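Local coordinates for protein AlkD2 (Streptococcus mutans, PDB 6M9M) that is of unknown function but binds inosine-5'-monophosphate and belongs to the HEAT-like repeat family of DNA glycosylases, at residues Glu23-Arg26 with Ala27-Asp30. Residues are numbered along the deposited sequence; the frame is centred on the assembly and turned at random.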
ATOM      1  N   GLU A  23       8.853  11.903   8.540  1.00 16.13           N
ATOM      2  CA  GLU A  23       8.706  10.651   9.268  1.00 15.46           C
ATOM      3  C   GLU A  23       9.453   9.524   8.567  1.00 15.15           C
ATOM      4  O   GLU A  23      10.119   8.711   9.221  1.00 14.95           O
ATOM      5  CB  GLU A  23       7.225  10.312   9.421  1.00 14.85           C
ATOM      6  CG  GLU A  23       6.438  11.302  10.278  1.00 14.99           C
ATOM      7  CD  GLU A  23       5.684  12.365   9.481  1.00 16.18           C
ATOM      8  OE1 GLU A  23       6.067  12.637   8.331  1.00 17.43           O
ATOM      9  OE2 GLU A  23       4.703  12.929  10.021  1.00 17.54           O
ATOM     10  N   GLU A  24       9.356   9.466   7.241  1.00 14.84           N
ATOM     11  CA  GLU A  24      10.049   8.447   6.469  1.00 15.81           C
ATOM     12  C   GLU A  24      11.553   8.522   6.676  1.00 17.35           C
ATOM     13  O   GLU A  24      12.207   7.502   6.909  1.00 16.84           O
ATOM     14  CB  GLU A  24       9.707   8.633   4.989  1.00 17.54           C
ATOM     15  CG  GLU A  24      10.285   7.552   4.104  1.00 19.51           C
ATOM     16  CD  GLU A  24      10.027   7.798   2.636  1.00 23.05           C
ATOM     17  OE1 GLU A  24       9.892   8.983   2.244  1.00 24.95           O
ATOM     18  OE2 GLU A  24       9.980   6.807   1.875  1.00 25.68           O
ATOM     19  N   GLN A  25      12.131   9.720   6.568  1.00 17.94           N
ATOM     20  CA  GLN A  25      13.581   9.826   6.688  1.00 20.65           C
ATOM     21  C   GLN A  25      14.056   9.463   8.091  1.00 18.44           C
ATOM     22  O   GLN A  25      15.092   8.810   8.245  1.00 18.31           O
ATOM     23  CB  GLN A  25      14.054  11.222   6.286  1.00 27.83           C
ATOM     24  CG  GLN A  25      15.571  11.360   6.285  1.00 36.53           C
ATOM     25  CD  GLN A  25      16.266  10.302   5.431  1.00 42.29           C
ATOM     26  OE1 GLN A  25      16.055  10.228   4.218  1.00 45.73           O
ATOM     27  NE2 GLN A  25      17.085   9.469   6.069  1.00 46.61           N
ATOM     28  N   ARG A  26      13.309   9.853   9.126  1.00 16.64           N
ATOM     29  CA  ARG A  26      13.698   9.465  10.479  1.00 17.02           C
ATOM     30  C   ARG A  26      13.642   7.950  10.646  1.00 16.30           C
ATOM     31  O   ARG A  26      14.552   7.348  11.225  1.00 16.02           O
ATOM     32  CB  ARG A  26      12.786  10.152  11.492  1.00 18.92           C
ATOM     33  CG  ARG A  26      13.303  10.112  12.920  1.00 22.88           C
ATOM     34  CD  ARG A  26      14.439  11.128  13.168  1.00 26.79           C
ATOM     35  NE  ARG A  26      14.637  11.294  14.601  1.00 29.40           N
ATOM     36  CZ  ARG A  26      14.018  12.199  15.352  1.00 30.23           C
ATOM     37  NH1 ARG A  26      13.174  13.066  14.810  1.00 29.64           N
ATOM     38  NH2 ARG A  26      14.268  12.246  16.653  1.00 32.11           N
ATOM     39  N   ALA A  27      12.582   7.310  10.141  1.00 14.69           N
ATOM     40  CA  ALA A  27      12.490   5.859  10.216  1.00 13.61           C
ATOM     41  C   ALA A  27      13.646   5.189   9.477  1.00 14.74           C
ATOM     42  O   ALA A  27      14.239   4.222   9.980  1.00 14.97           O
ATOM     43  CB  ALA A  27      11.149   5.399   9.645  1.00 13.54           C
ATOM     44  N   LEU A  28      13.977   5.666   8.275  1.00 14.79           N
ATOM     45  CA  LEU A  28      15.073   5.061   7.524  1.00 16.03           C
ATOM     46  C   LEU A  28      16.381   5.157   8.299  1.00 16.59           C
ATOM     47  O   LEU A  28      17.130   4.180   8.390  1.00 17.65           O
ATOM     48  CB  LEU A  28      15.193   5.705   6.151  1.00 18.99           C
ATOM     49  CG  LEU A  28      16.223   5.038   5.228  1.00 21.80           C
ATOM     50  CD1 LEU A  28      16.005   3.533   5.086  1.00 23.64           C
ATOM     51  CD2 LEU A  28      16.134   5.713   3.873  1.00 22.56           C
ATOM     52  N   THR A  29      16.684   6.339   8.848  1.00 17.35           N
ATOM     53  CA  THR A  29      17.896   6.517   9.640  1.00 18.76           C
ATOM     54  C   THR A  29      17.932   5.559  10.820  1.00 18.85           C
ATOM     55  O   THR A  29      18.950   4.906  11.077  1.00 18.65           O
ATOM     56  CB  THR A  29      17.970   7.961  10.136  1.00 20.64           C
ATOM     57  OG1 THR A  29      18.087   8.836   9.009  1.00 22.74           O
ATOM     58  CG2 THR A  29      19.168   8.163  11.060  1.00 22.16           C
ATOM     59  N   ASP A  30      16.827   5.467  11.555  1.00 17.60           N
ATOM     60  CA  ASP A  30      16.818   4.633  12.755  1.00 17.20           C
ATOM     61  C   ASP A  30      16.906   3.152  12.404  1.00 17.42           C
ATOM     62  O   ASP A  30      17.580   2.386  13.097  1.00 18.10           O
ATOM     63  CB  ASP A  30      15.573   4.944  13.587  1.00 18.13           C
ATOM     64  CG  ASP A  30      15.598   6.344  14.195  1.00 19.02           C
ATOM     65  OD1 ASP A  30      16.689   6.957  14.269  1.00 20.13           O
ATOM     66  OD2 ASP A  30      14.522   6.822  14.614  1.00 19.11           O
TER
HETATM   67  O   HOH W   1      17.142   9.697  14.576  1.00 35.13           O
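Arg-26 and Asp-30, one helical turn apart, are joined through a water that accepts a hydrogen bond from Arg-26 NE (3.0 Å) and donates one to Asp-30 OD1 (2.8 Å). Their charges are near but beyond a salt bridge: Asp-30 OD2 stays 4.5 Å from Arg-26 NE, well out of the guanidinium plane, and the two flat groups are turned 74° apart. With CG of Arg-26 anti to the backbone N, the bend at chi2 (77°) turns the chain outward and slightly forward, towards Asp-30; Arg-26 CG lies 3.9 Å from Asp-30 OD2. Stronger partners lie outside: Arg-26 NH1 makes a salt bridge to Asp-12, and Asp-30 OD2 accepts hydrogen bonds from Tyr-5 and Tyr-57, giving the carboxylate three bonds with the water on OD1. Regular i to i+4 backbone bonds hold the turn, among them Ala-27 N to Glu-23 O, with an N-H...O angle of 166°. On the buried, close-packed face the Ala-27 methyl, CB, lies 3.5 Å from Glu-23 O. Gln-25 and Thr-29 face solvent instead; Thr-29 N bonds to Gln-25 O, and Thr-29 OG1 lies 3.1 Å from Gln-25 O and 3.2 Å from Gln-25 NE2. In the stacked helices of this HEAT-like repeat fold, helix 21-32 packs against two others: Arg-26 on Leu-9 and Phe-13 of helix 2-13, Glu-24 and Ala-27 on Phe-60 of helix 52-65.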